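Local atomic coordinates of carbohydrate binding family 6 (Clostridium thermocellum, PDB entry 5A8C), a protein that hydrolyses alpha-L-arabinofuranosides, probably releasing terminal arabinofuranose units from substituted polysaccharides, as a family 43 glycoside hydrolase with a five-bladed beta-propeller fold. Residues 142-147 with 173-178. Numbering follows the deposited sequence.
Sequences GPLVSW and AYMYFG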
# COMPACT_ATOMS: atom_id res chain seq x y z
N GLY A 142 -4.12 20.47 6.64
CA GLY A 142 -3.68 20.23 5.30
C GLY A 142 -2.88 18.95 5.24
O GLY A 142 -2.77 18.22 6.23
N PRO A 143 -2.32 18.66 4.07
CA PRO A 143 -1.55 17.41 3.92
C PRO A 143 -0.36 17.35 4.86
O PRO A 143 0.33 18.35 5.09
CB PRO A 143 -1.15 17.41 2.47
CG PRO A 143 -1.42 18.74 1.95
CD PRO A 143 -2.40 19.43 2.81
N LEU A 144 -0.04 16.15 5.27
CA LEU A 144 1.16 15.84 6.00
C LEU A 144 2.39 16.08 5.09
O LEU A 144 3.44 16.58 5.55
CB LEU A 144 1.12 14.43 6.52
CG LEU A 144 2.35 13.92 7.25
CD1 LEU A 144 2.66 14.75 8.48
CD2 LEU A 144 2.16 12.47 7.67
N VAL A 145 2.29 15.63 3.84
CA VAL A 145 3.34 15.83 2.85
C VAL A 145 2.69 16.42 1.60
O VAL A 145 1.66 15.94 1.15
CB VAL A 145 4.04 14.48 2.51
CG1 VAL A 145 5.06 14.69 1.40
CG2 VAL A 145 4.72 13.89 3.75
N SER A 146 3.30 17.50 1.08
CA SER A 146 2.71 18.26 -0.03
C SER A 146 3.86 18.53 -1.01
O SER A 146 5.05 18.26 -0.74
CB SER A 146 2.14 19.62 0.50
OG SER A 146 3.16 20.55 0.74
N TRP A 147 3.47 19.12 -2.13
CA TRP A 147 4.45 19.57 -3.09
C TRP A 147 5.46 20.56 -2.50
O TRP A 147 6.54 20.73 -3.05
CB TRP A 147 3.75 20.24 -4.29
CG TRP A 147 3.12 19.28 -5.13
CD1 TRP A 147 1.77 19.08 -5.34
CD2 TRP A 147 3.79 18.32 -5.92
NE1 TRP A 147 1.58 18.03 -6.21
CE2 TRP A 147 2.81 17.55 -6.60
CE3 TRP A 147 5.14 18.06 -6.16
CZ2 TRP A 147 3.14 16.57 -7.48
CZ3 TRP A 147 5.47 17.05 -7.02
CH2 TRP A 147 4.47 16.33 -7.69
N ALA A 173 10.50 6.57 12.43
CA ALA A 173 9.54 6.31 11.36
C ALA A 173 9.94 7.05 10.10
O ALA A 173 10.48 8.18 10.14
CB ALA A 173 8.14 6.75 11.78
N TYR A 174 9.64 6.43 8.98
CA TYR A 174 9.90 6.93 7.64
C TYR A 174 8.67 6.76 6.79
O TYR A 174 8.01 5.73 6.87
CB TYR A 174 11.03 6.16 6.97
CG TYR A 174 12.38 6.23 7.67
CD1 TYR A 174 12.73 5.31 8.64
CD2 TYR A 174 13.31 7.21 7.34
CE1 TYR A 174 13.96 5.33 9.25
CE2 TYR A 174 14.55 7.23 7.96
CZ TYR A 174 14.87 6.29 8.90
OH TYR A 174 16.12 6.34 9.50
N MET A 175 8.39 7.74 5.93
CA MET A 175 7.38 7.63 4.87
C MET A 175 8.08 7.63 3.53
O MET A 175 8.71 8.64 3.19
CB MET A 175 6.36 8.71 4.93
CG MET A 175 5.33 8.60 3.81
SD MET A 175 4.28 10.02 3.50
CE MET A 175 3.28 9.78 4.90
N TYR A 176 7.91 6.56 2.78
CA TYR A 176 8.34 6.46 1.38
C TYR A 176 7.16 6.81 0.50
O TYR A 176 6.02 6.44 0.83
CB TYR A 176 8.82 5.01 1.08
CG TYR A 176 9.95 4.54 1.97
CD1 TYR A 176 9.74 4.14 3.29
CD2 TYR A 176 11.29 4.53 1.51
CE1 TYR A 176 10.78 3.75 4.11
CE2 TYR A 176 12.31 4.11 2.33
CZ TYR A 176 12.08 3.74 3.64
OH TYR A 176 13.04 3.31 4.50
N PHE A 177 7.37 7.51 -0.61
CA PHE A 177 6.25 7.93 -1.44
C PHE A 177 6.79 8.32 -2.82
O PHE A 177 8.01 8.36 -3.04
CB PHE A 177 5.46 9.09 -0.78
CG PHE A 177 6.28 10.32 -0.52
CD1 PHE A 177 7.06 10.43 0.63
CD2 PHE A 177 6.22 11.41 -1.36
CE1 PHE A 177 7.79 11.60 0.90
CE2 PHE A 177 6.91 12.58 -1.11
CZ PHE A 177 7.68 12.67 0.04
N GLY A 178 5.88 8.62 -3.71
CA GLY A 178 6.26 9.04 -5.05
C GLY A 178 5.65 8.18 -6.13
O GLY A 178 4.86 7.25 -5.89
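The Phe177 ring meets Val145 at its far end, where CG1 comes obliquely to CZ at 3.6 Å and to CE2 at 3.8 Å, while the carbonyl O of Met175, on the ring's own strand, lies at its edge and in its plane. Ile124 and Leu160 also touch this side chain. A chi1 of 60° turns the Phe177 ring so that its edge meets that carbonyl O and its CZ end reaches Val145.

The other methyl of Val145, CG2, packs against Met175 SD at 3.9 Å, the two side chains lying alongside and pointing opposite ways. Met175 starts out extended, CG anti to the backbone N, then bends at chi3 (-74°), and the terminal CE meets Leu144 CD2 at 4.0 Å. Val145 thus bridges two residues that alternate along strand 173-178 and project from the same side of it, and Leu144 extends the patch beyond Met175.

A classic beta bulge sets Leu144 and Val145 together opposite Ile124, to which Val145 is hydrogen-bonded through its backbone. The loop segment 142-147 is thereby joined to strand 124-129, whereas strand 173-178 pairs with 164-167 and 185-190 in what is probably a neighbouring blade of the propeller. No hydrogen bond links the two segments; methyl, thioether and phenyl groups alone make the contact, which implies that its cohesion comes from dispersion and the burial of apolar surface.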